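Local coordinates for protein SAM-dependent methyltransferase (Geobacter sulfurreducens, PDB 5BP7) that probably acts as an S-adenosylmethionine-dependent methyltransferase and binds S-adenosyl-L-homocysteine, the demethylated product of the cofactor, at residues Ile29-Glu34 / Ser91-Ala96; Thr33-Arg38 / Trp223-Arg228. All blocks are in the same frame, centred on the assembly; numbering follows the deposited sequence.

Interaction 1. Residues Ile29-Glu34 / Ser91-Ala96; sequences IFTITE and SQLFTA. With SAH (S-adenosyl-L-homocysteine), chain D.
The S-adenosyl-L-homocysteine pocket is lined here by Phe94, whose ring reaches across to the backbones of Phe30 and Glu34. Phe94 CD2 lies 3.5 Å from the ribose oxygen O3', which sits at the ring edge near its plane. Farther along the rim, Phe94 CZ meets Phe30 O at 4.0 Å, also edge-on, and CB of Glu34 at 4.0 Å. Phe94 CE1 approaches Glu34 O obliquely at 3.8 Å. With CG anti to the carbonyl carbon and beside the backbone N (chi1 -55°), the ring is directed toward 29-34. One face of the ring carries Ser91 OG, 3.3 Å above the plane and offset toward the rim; that same oxygen N-caps the helix by accepting from Phe94 N (3.0 Å, nearly straight at 173°). Ser91 CB also touches the ribose O2'. This is the beginning of the helix after the second strand of the class I methyltransferase fold. Strand 84-89 ends at Asp89, whose OD1 bonds both the cofactor and Ser91 N. The axes of 29-34 and 92-96 pass 10.7 Å apart at 41°, a separation spanned mainly by the Phe94 ring and by the Thr31 and Leu93 methyls. Farther from the cofactor, methyl CG2 of Thr31 presses on methyl CD2 of Leu93 at 3.5 Å, tighter than usual carbon contact. The Glu34 chain runs extended beyond CG to a carboxylate bonded by His40 ND1 and Tyr218 OH, and the ring of His40 in turn meets Phe94.

Interaction 2. Residues Thr33-Arg38 / Trp223-Arg228; sequences TESAHR and WLTMRR
The imidazole of His37 is linked to Thr225 through one water, which lies in the ring plane at its edge, 2.8 Å from His37 ND1. Over the centre of one ring face stands Glu34 CG, 4.2 Å above the plane, so a glutamate methylene lies over that face. The other ring nitrogen, NE2, is hydrogen-bonded to Tyr218 O, which fixes the rotation of the imidazole from both nitrogens.

The same water gathers three further groups. It donates to Thr33 O at 2.8 Å, accepts from Ala36 N at 2.9 Å, and lies 2.7 Å from Thr225 OG1. Those partners belong to the end of helix 28-34, to the type I beta turn Glu34-His37, which is closed by His37 N to Glu34 O, and to helix 212-232. No direct hydrogen bond joins the two segments.

Van der Waals contacts surround the water. Thr225 packs against the turn through both branches, with its CB against Thr33 O: OG1, beside its own backbone N (chi1 -56°), lies 3.7 Å from Ala36 CB, while CG2, anti to that N, lies 3.5 Å from Ser35 OG. Thr225 OG1 is also bonded to Ala221 O one helical turn back. Alongside, Thr33 CG2 meets CG of Met226 at 3.7 Å, the two side chains pointing the same way. Met226 is modelled as selenomethionine; the selenium lies near that methyl, and the bend at chi3 (101°) brings CE close to it as well.

With four polar partners, the water satisfies a backbone carbonyl and a backbone N-H where the helix gives way to the turn. Because Tyr218 O can only accept, NE2 probably carries a proton.

Helix 28-34, near the N terminus of the modelled chain, starts both contacts, which share Thr33 and Glu34. Going along the chain, interaction 1 closes first, across 56 intervening residues, when helix 92-104 follows strand 84-89. Interaction 2 closes much later, across 184 residues, on helix 212-232 after strand 202-209. The shorter loop is therefore largely nested in the longer one. Their centres are about 10 Å apart and they touch directly: Ile32 O lies 3.2 Å from Thr225 CG2, and Leu93 CD2 lies 3.9 Å from Ser35 CB. The N-terminal helix and its following turn thus sit between the cofactor-side helix 92-104 and the long helix 212-232, joining early and late parts of the fold.

Interaction 1. Residues Ile29-Glu34 / Ser91-Ala96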
ATOM      1  N   ILE A  29       4.113   8.748  14.473  1.00 51.14           N
ATOM      2  CA  ILE A  29       4.462   7.348  14.705  1.00 51.00           C
ATOM      3  C   ILE A  29       4.715   6.583  13.387  1.00 50.00           C
ATOM      4  O   ILE A  29       5.673   5.821  13.305  1.00 48.57           O
ATOM      5  CB  ILE A  29       3.416   6.630  15.601  1.00 52.07           C
ATOM      6  CG1 ILE A  29       3.953   5.281  16.079  1.00 52.37           C
ATOM      7  CG2 ILE A  29       2.071   6.426  14.895  1.00 52.44           C
ATOM      8  CD1 ILE A  29       5.020   5.397  17.144  1.00 53.11           C
ATOM      9  N   PHE A  30       3.869   6.799  12.373  1.00 49.63           N
ATOM     10  CA  PHE A  30       4.031   6.146  11.070  1.00 49.57           C
ATOM     11  C   PHE A  30       5.330   6.571  10.408  1.00 47.02           C
ATOM     12  O   PHE A  30       6.059   5.763   9.846  1.00 44.88           O
ATOM     13  CB  PHE A  30       2.850   6.460  10.140  1.00 52.51           C
ATOM     14  CG  PHE A  30       1.587   5.752  10.515  1.00 57.33           C
ATOM     15  CD1 PHE A  30       1.454   4.379  10.291  1.00 59.73           C
ATOM     16  CD2 PHE A  30       0.517   6.438  11.101  1.00 61.72           C
ATOM     17  CE1 PHE A  30       0.279   3.710  10.646  1.00 62.04           C
ATOM     18  CE2 PHE A  30      -0.660   5.771  11.466  1.00 63.41           C
ATOM     19  CZ  PHE A  30      -0.778   4.410  11.233  1.00 63.47           C
ATOM     20  N   THR A  31       5.586   7.870  10.456  1.00 46.85           N
ATOM     21  CA  THR A  31       6.816   8.469   9.924  1.00 46.31           C
ATOM     22  C   THR A  31       8.053   7.860  10.595  1.00 44.72           C
ATOM     23  O   THR A  31       9.001   7.470   9.921  1.00 44.47           O
ATOM     24  CB  THR A  31       6.780  10.006  10.103  1.00 47.73           C
ATOM     25  OG1 THR A  31       5.581  10.510   9.506  1.00 49.36           O
ATOM     26  CG2 THR A  31       7.929  10.669   9.412  1.00 48.99           C
ATOM     27  N   ILE A  32       8.011   7.777  11.918  1.00 43.62           N
ATOM     28  CA  ILE A  32       9.119   7.249  12.720  1.00 43.11           C
ATOM     29  C   ILE A  32       9.394   5.767  12.419  1.00 41.73           C
ATOM     30  O   ILE A  32      10.536   5.384  12.208  1.00 42.22           O
ATOM     31  CB  ILE A  32       8.830   7.429  14.226  1.00 43.68           C
ATOM     32  CG1 ILE A  32       8.952   8.902  14.613  1.00 44.80           C
ATOM     33  CG2 ILE A  32       9.762   6.587  15.084  1.00 44.18           C
ATOM     34  CD1 ILE A  32       8.173   9.256  15.866  1.00 45.65           C
ATOM     35  N   THR A  33       8.346   4.946  12.398  1.00 39.79           N
ATOM     36  CA  THR A  33       8.517   3.519  12.211  1.00 38.94           C
ATOM     37  C   THR A  33       8.821   3.104  10.768  1.00 37.94           C
ATOM     38  O   THR A  33       9.503   2.112  10.555  1.00 37.53           O
ATOM     39  CB  THR A  33       7.283   2.738  12.670  1.00 38.94           C
ATOM     40  OG1 THR A  33       6.154   3.126  11.882  1.00 38.29           O
ATOM     41  CG2 THR A  33       7.022   2.987  14.154  1.00 39.79           C
ATOM     42  N   GLU A  34       8.329   3.867   9.789  1.00 37.76           N
ATOM     43  CA  GLU A  34       8.475   3.502   8.379  1.00 37.79           C
ATOM     44  C   GLU A  34       9.406   4.392   7.540  1.00 37.84           C
ATOM     45  O   GLU A  34       9.422   4.268   6.310  1.00 37.81           O
ATOM     46  CB  GLU A  34       7.097   3.365   7.720  1.00 37.87           C
ATOM     47  CG  GLU A  34       6.246   2.289   8.379  1.00 38.30           C
ATOM     48  CD  GLU A  34       4.947   2.009   7.646  1.00 38.70           C
ATOM     49  OE1 GLU A  34       3.974   1.567   8.299  1.00 39.22           O
ATOM     50  OE2 GLU A  34       4.907   2.226   6.421  1.00 38.32           O
ATOM     51  N   SER A  91       1.962  12.031   3.155  1.00 40.70           N
ATOM     52  CA  SER A  91       3.189  12.160   3.962  1.00 40.56           C
ATOM     53  C   SER A  91       4.173  13.089   3.296  1.00 40.19           C
ATOM     54  O   SER A  91       4.548  12.877   2.151  1.00 38.53           O
ATOM     55  CB  SER A  91       3.877  10.801   4.164  1.00 39.10           C
ATOM     56  OG  SER A  91       5.147  10.946   4.769  1.00 39.07           O
ATOM     57  N   GLN A  92       4.606  14.096   4.037  1.00 41.70           N
ATOM     58  CA  GLN A  92       5.656  15.008   3.563  1.00 42.86           C
ATOM     59  C   GLN A  92       6.966  14.232   3.354  1.00 41.50           C
ATOM     60  O   GLN A  92       7.601  14.349   2.321  1.00 39.97           O
ATOM     61  CB  GLN A  92       5.871  16.187   4.530  1.00 44.77           C
ATOM     62  N   LEU A  93       7.339  13.414   4.338  1.00 41.87           N
ATOM     63  CA  LEU A  93       8.587  12.639   4.267  1.00 40.63           C
ATOM     64  C   LEU A  93       8.581  11.650   3.109  1.00 38.44           C
ATOM     65  O   LEU A  93       9.520  11.616   2.318  1.00 37.61           O
ATOM     66  CB  LEU A  93       8.867  11.900   5.586  1.00 41.28           C
ATOM     67  CG  LEU A  93      10.113  10.990   5.556  1.00 41.16           C
ATOM     68  CD1 LEU A  93      11.395  11.791   5.379  1.00 41.88           C
ATOM     69  CD2 LEU A  93      10.190  10.117   6.812  1.00 41.97           C
ATOM     70  N   PHE A  94       7.531  10.840   3.006  1.00 36.77           N
ATOM     71  CA  PHE A  94       7.498   9.803   1.955  1.00 35.28           C
ATOM     72  C   PHE A  94       7.475  10.409   0.533  1.00 34.49           C
ATOM     73  O   PHE A  94       8.050   9.843  -0.393  1.00 33.28           O
ATOM     74  CB  PHE A  94       6.335   8.818   2.143  1.00 34.95           C
ATOM     75  CG  PHE A  94       6.292   8.129   3.500  1.00 36.00           C
ATOM     76  CD1 PHE A  94       7.431   7.992   4.310  1.00 36.22           C
ATOM     77  CD2 PHE A  94       5.088   7.566   3.949  1.00 36.10           C
ATOM     78  CE1 PHE A  94       7.351   7.346   5.533  1.00 37.17           C
ATOM     79  CE2 PHE A  94       5.015   6.910   5.178  1.00 36.94           C
ATOM     80  CZ  PHE A  94       6.151   6.808   5.970  1.00 37.45           C
ATOM     81  N   THR A  95       6.792  11.543   0.374  1.00 34.76           N
ATOM     82  CA  THR A  95       6.787  12.289  -0.895  1.00 34.66           C
ATOM     83  C   THR A  95       8.205  12.748  -1.264  1.00 35.26           C
ATOM     84  O   THR A  95       8.643  12.545  -2.389  1.00 35.15           O
ATOM     85  CB  THR A  95       5.812  13.501  -0.871  1.00 35.31           C
ATOM     86  OG1 THR A  95       4.457  13.042  -0.724  1.00 34.48           O
ATOM     87  CG2 THR A  95       5.914  14.332  -2.153  1.00 35.38           C
ATOM     88  N   ALA A  96       8.922  13.339  -0.322  1.00 36.08           N
ATOM     89  CA  ALA A  96      10.315  13.720  -0.570  1.00 36.80           C
ATOM     90  C   ALA A  96      11.163  12.498  -0.973  1.00 36.31           C
ATOM     91  O   ALA A  96      11.978  12.552  -1.906  1.00 36.39           O
ATOM     92  CB  ALA A  96      10.899  14.390   0.668  1.00 38.41           C
TER
HETATM   93  N   SAH D 301       1.001   2.149  -1.856  1.00 41.33           N
HETATM   94  CA  SAH D 301       2.178   2.566  -1.003  1.00 41.76           C
HETATM   95  CB  SAH D 301       1.779   3.089   0.388  1.00 39.24           C
HETATM   96  CG  SAH D 301       0.844   2.247   1.258  1.00 40.15           C
HETATM   97  SD  SAH D 301       0.883   2.786   2.952  1.00 41.14           S
HETATM   98  C   SAH D 301       3.201   1.473  -0.860  1.00 43.97           C
HETATM   99  O   SAH D 301       2.974   0.330  -1.268  1.00 44.11           O
HETATM  100  OXT SAH D 301       4.300   1.699  -0.336  1.00 42.83           O
HETATM  101  C5' SAH D 301      -0.482   3.952   3.118  1.00 40.01           C
HETATM  102  C4' SAH D 301      -0.069   5.303   2.537  1.00 39.18           C
HETATM  103  O4' SAH D 301      -1.214   6.122   2.322  1.00 37.79           O
HETATM  104  C3' SAH D 301       0.892   6.099   3.419  1.00 38.13           C
HETATM  105  O3' SAH D 301       2.048   6.417   2.641  1.00 36.07           O
HETATM  106  C2' SAH D 301       0.142   7.358   3.818  1.00 38.44           C
HETATM  107  O2' SAH D 301       0.989   8.503   3.820  1.00 40.49           O
HETATM  108  C1' SAH D 301      -0.860   7.448   2.688  1.00 38.80           C
HETATM  109  N9  SAH D 301      -2.149   8.110   2.922  1.00 38.67           N
HETATM  110  C8  SAH D 301      -3.014   7.945   3.969  1.00 39.14           C
HETATM  111  N7  SAH D 301      -4.106   8.665   3.825  1.00 38.69           N
HETATM  112  C5  SAH D 301      -3.944   9.319   2.606  1.00 37.66           C
HETATM  113  C6  SAH D 301      -4.743  10.232   1.886  1.00 36.47           C
HETATM  114  N6  SAH D 301      -5.941  10.657   2.343  1.00 35.92           N
HETATM  115  N1  SAH D 301      -4.290  10.707   0.696  1.00 33.88           N
HETATM  116  C2  SAH D 301      -3.091  10.290   0.246  1.00 35.67           C
HETATM  117  N3  SAH D 301      -2.252   9.437   0.848  1.00 37.40           N
HETATM  118  C4  SAH D 301      -2.740   8.977   2.041  1.00 38.25           C

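Interaction 2. Residues Thr33-Arg38 / Trp223-Arg228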
ATOM      1  N   THR A  33       8.346   4.946  12.398  1.00 39.79           N
ATOM      2  CA  THR A  33       8.517   3.519  12.211  1.00 38.94           C
ATOM      3  C   THR A  33       8.821   3.104  10.768  1.00 37.94           C
ATOM      4  O   THR A  33       9.503   2.112  10.555  1.00 37.53           O
ATOM      5  CB  THR A  33       7.283   2.738  12.670  1.00 38.94           C
ATOM      6  OG1 THR A  33       6.154   3.126  11.882  1.00 38.29           O
ATOM      7  CG2 THR A  33       7.022   2.987  14.154  1.00 39.79           C
ATOM      8  N   GLU A  34       8.329   3.867   9.789  1.00 37.76           N
ATOM      9  CA  GLU A  34       8.475   3.502   8.379  1.00 37.79           C
ATOM     10  C   GLU A  34       9.406   4.392   7.540  1.00 37.84           C
ATOM     11  O   GLU A  34       9.422   4.268   6.310  1.00 37.81           O
ATOM     12  CB  GLU A  34       7.097   3.365   7.720  1.00 37.87           C
ATOM     13  CG  GLU A  34       6.246   2.289   8.379  1.00 38.30           C
ATOM     14  CD  GLU A  34       4.947   2.009   7.646  1.00 38.70           C
ATOM     15  OE1 GLU A  34       3.974   1.567   8.299  1.00 39.22           O
ATOM     16  OE2 GLU A  34       4.907   2.226   6.421  1.00 38.32           O
ATOM     17  N   SER A  35      10.241   5.208   8.188  1.00 38.51           N
ATOM     18  CA  SER A  35      11.173   6.095   7.469  1.00 38.81           C
ATOM     19  C   SER A  35      12.208   5.375   6.605  1.00 38.54           C
ATOM     20  O   SER A  35      12.676   5.938   5.628  1.00 38.95           O
ATOM     21  CB  SER A  35      11.910   7.036   8.427  1.00 39.83           C
ATOM     22  OG  SER A  35      12.731   6.296   9.293  1.00 40.22           O
ATOM     23  N   ALA A  36      12.538   4.138   6.939  1.00 38.31           N
ATOM     24  CA  ALA A  36      13.477   3.344   6.139  1.00 38.97           C
ATOM     25  C   ALA A  36      12.787   2.350   5.170  1.00 38.04           C
ATOM     26  O   ALA A  36      13.461   1.532   4.566  1.00 39.01           O
ATOM     27  CB  ALA A  36      14.456   2.621   7.052  1.00 39.56           C
ATOM     28  N   HIS A  37      11.465   2.420   5.009  1.00 37.09           N
ATOM     29  CA  HIS A  37      10.733   1.519   4.092  1.00 36.15           C
ATOM     30  C   HIS A  37      10.635   2.096   2.674  1.00 35.81           C
ATOM     31  O   HIS A  37      10.127   3.185   2.489  1.00 35.34           O
ATOM     32  CB  HIS A  37       9.294   1.284   4.574  1.00 35.67           C
ATOM     33  CG  HIS A  37       9.166   0.311   5.711  1.00 35.93           C
ATOM     34  ND1 HIS A  37       9.785   0.498   6.934  1.00 36.66           N
ATOM     35  CD2 HIS A  37       8.428  -0.814   5.834  1.00 35.47           C
ATOM     36  CE1 HIS A  37       9.459  -0.495   7.745  1.00 36.68           C
ATOM     37  NE2 HIS A  37       8.635  -1.300   7.103  1.00 35.95           N
ATOM     38  N   ARG A  38      11.092   1.351   1.686  1.00 35.21           N
ATOM     39  CA  ARG A  38      10.752   1.666   0.305  1.00 35.37           C
ATOM     40  C   ARG A  38       9.298   1.317   0.001  1.00 34.46           C
ATOM     41  O   ARG A  38       8.631   2.025  -0.733  1.00 34.22           O
ATOM     42  CB  ARG A  38      11.653   0.919  -0.672  1.00 35.91           C
ATOM     43  CG  ARG A  38      13.060   1.470  -0.717  1.00 37.14           C
ATOM     44  CD  ARG A  38      13.921   0.593  -1.606  1.00 37.76           C
ATOM     45  NE  ARG A  38      15.250   1.173  -1.733  1.00 39.78           N
ATOM     46  CZ  ARG A  38      16.303   0.561  -2.254  1.00 41.18           C
ATOM     47  NH1 ARG A  38      16.229  -0.691  -2.707  1.00 41.34           N
ATOM     48  NH2 ARG A  38      17.446   1.207  -2.336  1.00 43.03           N
ATOM     49  N   TRP A 223      11.079  -2.557  13.487  1.00 31.73           N
ATOM     50  CA  TRP A 223      11.658  -2.712  14.811  1.00 32.43           C
ATOM     51  C   TRP A 223      13.072  -2.151  14.861  1.00 32.37           C
ATOM     52  O   TRP A 223      13.439  -1.426  15.798  1.00 33.18           O
ATOM     53  CB  TRP A 223      11.637  -4.173  15.257  1.00 32.69           C
ATOM     54  CG  TRP A 223      10.328  -4.804  15.071  1.00 32.83           C
ATOM     55  CD1 TRP A 223       9.104  -4.179  15.031  1.00 33.13           C
ATOM     56  CD2 TRP A 223      10.074  -6.198  14.892  1.00 33.44           C
ATOM     57  NE1 TRP A 223       8.099  -5.101  14.821  1.00 33.32           N
ATOM     58  CE2 TRP A 223       8.665  -6.349  14.733  1.00 33.28           C
ATOM     59  CE3 TRP A 223      10.892  -7.341  14.830  1.00 33.49           C
ATOM     60  CZ2 TRP A 223       8.063  -7.595  14.539  1.00 33.48           C
ATOM     61  CZ3 TRP A 223      10.273  -8.598  14.615  1.00 33.98           C
ATOM     62  CH2 TRP A 223       8.875  -8.704  14.481  1.00 33.53           C
ATOM     63  N   LEU A 224      13.856  -2.464  13.847  1.00 32.30           N
ATOM     64  CA  LEU A 224      15.187  -1.900  13.751  1.00 33.46           C
ATOM     65  C   LEU A 224      15.167  -0.369  13.656  1.00 34.26           C
ATOM     66  O   LEU A 224      15.939   0.300  14.333  1.00 33.80           O
ATOM     67  CB  LEU A 224      15.927  -2.455  12.542  1.00 33.54           C
ATOM     68  CG  LEU A 224      17.397  -2.067  12.413  1.00 34.24           C
ATOM     69  CD1 LEU A 224      18.229  -2.386  13.653  1.00 34.65           C
ATOM     70  CD2 LEU A 224      17.954  -2.764  11.181  1.00 34.40           C
ATOM     71  N   THR A 225      14.298   0.151  12.793  1.00 34.04           N
ATOM     72  CA  THR A 225      14.136   1.586  12.626  1.00 35.11           C
ATOM     73  C   THR A 225      13.775   2.239  13.972  1.00 36.15           C
ATOM     74  O   THR A 225      14.374   3.244  14.349  1.00 37.06           O
ATOM     75  CB  THR A 225      13.055   1.925  11.573  1.00 35.06           C
ATOM     76  OG1 THR A 225      13.363   1.288  10.327  1.00 34.90           O
ATOM     77  CG2 THR A 225      12.970   3.431  11.322  1.00 35.23           C
HETATM   78  N   MSE A 226      12.816   1.649  14.681  1.00 36.84           N
HETATM   79  CA  MSE A 226      12.393   2.144  15.994  1.00 38.37           C
HETATM   80  C   MSE A 226      13.525   2.163  16.979  1.00 37.71           C
HETATM   81  O   MSE A 226      13.728   3.137  17.687  1.00 37.26           O
HETATM   82  CB  MSE A 226      11.291   1.283  16.594  1.00 41.01           C
HETATM   83  CG  MSE A 226       9.947   1.544  15.936  1.00 44.15           C
HETATM   84 SE   MSE A 226       8.639   0.110  16.362  1.00 50.30          SE
HETATM   85  CE  MSE A 226       7.827   1.233  17.689  1.00 45.89           C
ATOM     86  N   ARG A 227      14.287   1.080  17.027  1.00 37.75           N
ATOM     87  CA  ARG A 227      15.370   0.973  18.010  1.00 37.95           C
ATOM     88  C   ARG A 227      16.411   2.045  17.774  1.00 38.20           C
ATOM     89  O   ARG A 227      16.886   2.677  18.723  1.00 37.45           O
ATOM     90  CB  ARG A 227      16.006  -0.423  17.997  1.00 38.09           C
ATOM     91  CG  ARG A 227      17.161  -0.627  18.962  1.00 38.54           C
ATOM     92  CD  ARG A 227      16.841  -0.300  20.422  1.00 39.14           C
ATOM     93  NE  ARG A 227      18.081  -0.364  21.181  1.00 40.03           N
ATOM     94  CZ  ARG A 227      18.482  -1.370  21.960  1.00 40.68           C
ATOM     95  NH1 ARG A 227      17.725  -2.436  22.210  1.00 39.99           N
ATOM     96  NH2 ARG A 227      19.683  -1.290  22.532  1.00 42.65           N
ATOM     97  N   ARG A 228      16.769   2.246  16.514  1.00 38.17           N
ATOM     98  CA  ARG A 228      17.758   3.279  16.169  1.00 39.14           C
ATOM     99  C   ARG A 228      17.242   4.673  16.426  1.00 38.99           C
ATOM    100  O   ARG A 228      17.982   5.524  16.893  1.00 38.75           O
ATOM    101  CB  ARG A 228      18.169   3.164  14.721  1.00 39.79           C
ATOM    102  CG  ARG A 228      18.992   1.925  14.474  1.00 40.17           C
ATOM    103  CD  ARG A 228      19.461   1.874  13.046  1.00 40.56           C
ATOM    104  NE  ARG A 228      20.261   0.681  12.819  1.00 41.02           N
ATOM    105  CZ  ARG A 228      20.764   0.330  11.644  1.00 41.56           C
ATOM    106  NH1 ARG A 228      20.559   1.091  10.571  1.00 41.00           N
ATOM    107  NH2 ARG A 228      21.495  -0.777  11.548  1.00 42.55           N
TER
HETATM  108  O   HOH W   1      11.479   2.012   8.576  1.00 32.53           O